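Local coordinates for protein intracellular protease/amidase (Salmonella enterica subsp. enterica serovar Typhimurium, PDB 4K2H) that is of uncertain function but belongs to the DJ-1/PfpI family, binds zinc, and may act as an intracellular peptidase or amidase, at residues D96-A110 / K120-V134. The protein carries 1 engineered substitution. Residues are numbered along the deposited sequence; the frame is centred on the assembly and turned at random.
Engineered in segment 96-110: Ala106 (natural residue Cys).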
# COMPACT_ATOMS: atom_id res chain seq x y z
N ASP A 96 25.02 -2.63 6.29
CA ASP A 96 25.57 -1.33 6.07
C ASP A 96 27.08 -1.45 5.81
O ASP A 96 27.59 -0.88 4.85
CB ASP A 96 25.29 -0.40 7.24
CG ASP A 96 25.34 1.06 6.85
OD1 ASP A 96 25.70 1.42 5.70
OD2 ASP A 96 25.01 1.88 7.73
N ALA A 97 27.76 -2.25 6.62
CA ALA A 97 29.22 -2.33 6.55
C ALA A 97 29.66 -3.06 5.27
O ALA A 97 30.79 -2.90 4.83
CB ALA A 97 29.78 -3.03 7.78
N ALA A 98 28.77 -3.87 4.69
CA ALA A 98 29.05 -4.54 3.42
C ALA A 98 28.62 -3.70 2.21
O ALA A 98 28.54 -4.21 1.13
CB ALA A 98 28.36 -5.89 3.39
N GLY A 99 28.32 -2.42 2.41
CA GLY A 99 27.87 -1.54 1.34
C GLY A 99 26.47 -1.82 0.77
O GLY A 99 26.13 -1.28 -0.28
N LYS A 100 25.65 -2.66 1.41
CA LYS A 100 24.30 -2.89 0.87
C LYS A 100 23.41 -1.68 1.12
O LYS A 100 23.73 -0.82 1.96
CB LYS A 100 23.67 -4.14 1.44
CG LYS A 100 24.55 -5.36 1.34
CD LYS A 100 25.18 -5.46 -0.04
CE LYS A 100 25.76 -6.84 -0.27
NZ LYS A 100 26.36 -6.93 -1.62
N LEU A 101 22.32 -1.59 0.37
CA LEU A 101 21.40 -0.45 0.50
C LEU A 101 20.52 -0.52 1.79
O LEU A 101 19.86 -1.52 2.08
CB LEU A 101 20.53 -0.29 -0.76
CG LEU A 101 21.26 -0.22 -2.11
CD1 LEU A 101 20.27 -0.14 -3.27
CD2 LEU A 101 22.23 0.96 -2.15
N ILE A 102 20.55 0.56 2.55
CA ILE A 102 19.72 0.71 3.74
C ILE A 102 18.70 1.76 3.41
O ILE A 102 19.04 2.93 3.07
CB ILE A 102 20.55 1.17 4.93
CG1 ILE A 102 21.80 0.30 5.07
CG2 ILE A 102 19.71 1.23 6.19
CD1 ILE A 102 21.51 -1.18 5.19
N CYS A 103 17.44 1.36 3.48
CA CYS A 103 16.37 2.13 2.90
C CYS A 103 15.24 2.35 3.89
O CYS A 103 14.20 1.65 3.83
CB CYS A 103 15.84 1.42 1.68
SG CYS A 103 17.10 0.86 0.54
N PRO A 104 15.42 3.34 4.77
CA PRO A 104 14.39 3.78 5.67
C PRO A 104 13.41 4.74 5.07
O PRO A 104 13.78 5.60 4.23
CB PRO A 104 15.17 4.49 6.77
CG PRO A 104 16.30 5.11 6.03
CD PRO A 104 16.70 4.00 5.07
N ILE A 105 12.16 4.61 5.50
CA ILE A 105 11.15 5.55 5.14
C ILE A 105 10.45 6.14 6.35
O ILE A 105 10.25 5.48 7.40
CB ILE A 105 10.16 4.93 4.14
CG1 ILE A 105 8.95 5.84 3.94
CG2 ILE A 105 9.67 3.57 4.57
CD1 ILE A 105 8.51 5.93 2.49
N ALA A 106 10.09 7.41 6.21
CA ALA A 106 9.23 8.10 7.19
C ALA A 106 9.95 8.21 8.54
O ALA A 106 11.04 8.74 8.58
CB ALA A 106 7.86 7.44 7.31
N SER A 107 9.37 7.73 9.64
CA SER A 107 10.04 7.88 10.94
C SER A 107 11.35 7.09 11.10
O SER A 107 12.14 7.40 11.99
CB SER A 107 9.08 7.57 12.11
OG SER A 107 8.85 6.18 12.26
N ALA A 108 11.60 6.10 10.24
CA ALA A 108 12.59 5.04 10.49
C ALA A 108 14.05 5.51 10.46
O ALA A 108 14.89 4.97 11.17
CB ALA A 108 12.41 3.90 9.50
N ALA A 109 14.36 6.52 9.65
CA ALA A 109 15.72 7.07 9.66
C ALA A 109 16.05 7.73 11.01
O ALA A 109 17.16 7.57 11.54
CB ALA A 109 15.92 8.05 8.51
N ALA A 110 15.12 8.48 11.57
CA ALA A 110 15.37 9.11 12.86
C ALA A 110 15.35 8.06 13.98
O ALA A 110 16.30 7.96 14.76
CB ALA A 110 14.33 10.18 13.12
N LYS A 120 26.03 7.96 10.43
CA LYS A 120 27.42 8.11 9.97
C LYS A 120 27.62 9.43 9.26
O LYS A 120 28.31 9.50 8.25
CB LYS A 120 27.85 6.96 9.04
CG LYS A 120 28.11 5.66 9.77
CD LYS A 120 28.64 4.57 8.84
CE LYS A 120 27.54 4.04 7.94
NZ LYS A 120 28.07 3.19 6.84
N GLY A 121 27.00 10.48 9.80
CA GLY A 121 27.03 11.80 9.18
C GLY A 121 26.25 11.90 7.87
O GLY A 121 26.28 12.94 7.24
N ARG A 122 25.53 10.86 7.45
CA ARG A 122 24.97 10.90 6.10
C ARG A 122 23.75 11.78 5.97
O ARG A 122 23.07 12.08 6.97
CB ARG A 122 24.67 9.51 5.58
CG ARG A 122 25.92 8.74 5.15
CD ARG A 122 25.58 7.28 4.90
NE ARG A 122 25.08 6.63 6.13
CZ ARG A 122 24.93 5.32 6.27
NH1 ARG A 122 25.25 4.49 5.30
NH2 ARG A 122 24.49 4.84 7.42
N ARG A 123 23.51 12.23 4.74
CA ARG A 123 22.29 12.97 4.41
C ARG A 123 21.10 12.01 4.37
O ARG A 123 21.22 10.91 3.86
CB ARG A 123 22.44 13.70 3.07
CG ARG A 123 23.42 14.87 3.13
CD ARG A 123 23.61 15.49 1.76
NE ARG A 123 24.28 14.54 0.88
CZ ARG A 123 23.72 13.89 -0.14
NH1 ARG A 123 24.46 13.04 -0.85
NH2 ARG A 123 22.43 14.08 -0.46
N TYR A 124 19.97 12.46 4.92
CA TYR A 124 18.79 11.61 5.07
C TYR A 124 17.57 12.52 5.23
O TYR A 124 17.71 13.71 5.51
CB TYR A 124 18.94 10.70 6.31
CG TYR A 124 18.72 11.46 7.59
CD1 TYR A 124 17.46 11.46 8.19
CD2 TYR A 124 19.73 12.25 8.16
CE1 TYR A 124 17.20 12.19 9.33
CE2 TYR A 124 19.50 12.99 9.32
CZ TYR A 124 18.21 12.95 9.90
OH TYR A 124 17.90 13.64 11.06
N VAL A 125 16.40 11.93 5.03
CA VAL A 125 15.13 12.57 5.33
C VAL A 125 14.31 11.63 6.20
O VAL A 125 14.53 10.43 6.24
CB VAL A 125 14.35 12.92 4.05
CG1 VAL A 125 13.85 11.69 3.31
CG2 VAL A 125 13.18 13.86 4.36
N CYS A 126 13.37 12.21 6.92
CA CYS A 126 12.46 11.45 7.72
C CYS A 126 11.19 12.29 7.80
O CYS A 126 11.14 13.40 7.26
CB CYS A 126 13.08 11.23 9.11
SG CYS A 126 13.33 12.76 10.02
N SER A 127 10.17 11.75 8.45
CA SER A 127 8.88 12.46 8.57
C SER A 127 8.96 13.53 9.66
O SER A 127 9.85 13.51 10.49
CB SER A 127 7.77 11.47 8.91
OG SER A 127 8.19 10.65 9.99
N GLY A 128 8.01 14.47 9.62
CA GLY A 128 7.82 15.45 10.69
C GLY A 128 9.10 16.17 11.12
O GLY A 128 9.99 16.41 10.30
N ASP A 129 9.17 16.48 12.41
CA ASP A 129 10.30 17.22 13.00
C ASP A 129 11.22 16.31 13.85
O ASP A 129 11.92 16.79 14.74
CB ASP A 129 9.77 18.38 13.85
CG ASP A 129 8.99 17.91 15.09
OD1 ASP A 129 8.72 16.70 15.22
OD2 ASP A 129 8.64 18.77 15.94
N LEU A 130 11.21 15.01 13.55
CA LEU A 130 11.95 13.99 14.31
C LEU A 130 13.47 14.14 14.15
O LEU A 130 14.24 13.75 15.03
CB LEU A 130 11.54 12.57 13.86
CG LEU A 130 10.05 12.23 13.91
CD1 LEU A 130 9.74 11.03 13.01
CD2 LEU A 130 9.59 12.01 15.35
N TRP A 131 13.88 14.71 13.02
CA TRP A 131 15.27 15.09 12.76
C TRP A 131 15.87 16.04 13.79
O TRP A 131 17.10 16.07 13.96
CB TRP A 131 15.40 15.72 11.38
CG TRP A 131 14.55 16.94 11.19
CD1 TRP A 131 13.26 16.99 10.76
CD2 TRP A 131 14.95 18.30 11.40
NE1 TRP A 131 12.82 18.28 10.70
CE2 TRP A 131 13.84 19.11 11.09
CE3 TRP A 131 16.14 18.91 11.81
CZ2 TRP A 131 13.88 20.50 11.19
CZ3 TRP A 131 16.19 20.29 11.91
CH2 TRP A 131 15.06 21.07 11.60
N LYS A 132 15.02 16.81 14.48
CA LYS A 132 15.47 17.77 15.50
C LYS A 132 16.12 17.11 16.72
O LYS A 132 16.98 17.71 17.37
CB LYS A 132 14.30 18.66 15.97
CG LYS A 132 13.85 19.70 14.94
CD LYS A 132 12.66 20.49 15.46
CE LYS A 132 12.24 21.58 14.49
NZ LYS A 132 10.88 22.10 14.83
N ALA A 133 15.71 15.89 17.04
CA ALA A 133 16.30 15.10 18.13
C ALA A 133 17.43 14.18 17.65
O ALA A 133 17.97 13.41 18.42
CB ALA A 133 15.22 14.27 18.81
N VAL A 134 17.77 14.23 16.36
CA VAL A 134 18.76 13.31 15.81
C VAL A 134 20.12 14.01 15.77
O VAL A 134 20.32 14.96 15.03
CB VAL A 134 18.34 12.77 14.42
CG1 VAL A 134 19.42 11.88 13.84
CG2 VAL A 134 17.02 12.02 14.54
O HOH W 1 13.10 7.80 7.06
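Ala110 sets its methyl against the 3-10 segment 130-133 and its exit: CB lies 3.6 Å from Val134 CG2 and 3.7 Å from Leu130 CB. Cys126 SG flanks the same methyl more loosely. One turn before Ala110, Ser107 CB meets the CD1 branch of Leu130, 3.6 Å away, while Ala109 CB sits oblique to the Tyr124 ring near CD1. Next to this apolar patch, backbone atoms take over. Ala106 O accepts a weak hydrogen bond from Ser127 N and a shorter one from a water, 2.7 Å from that oxygen, which also donates to Val125 O and accepts from Ala109 N, tying three backbone sites together.

Ala106, engineered in place of the natural Cys, has positive phi (64°) and lies in a type II' turn between strand 101-104 and helix 108-114. This strand-turn-helix is consistent with the nucleophile elbow of the DJ-1/PfpI family, and the side chain of Ala106 lies about 6 Å from that of Glu16, a zinc ligand.

At the polar edge, Arg122 grips Asp96 end-on: NH1 to OD1 at 3.1 Å and NH2 to OD2 at 3.0 Å. Both oxygens use syn lone pairs, and the carboxylate and guanidinium planes differ by only 7°. Lys120, bent at chi3, sets CE above one guanidinium face, offset toward its rim, and adds a weak NZ bond to OD1, which Asn149 also binds; Leu119 O takes Arg122 NE.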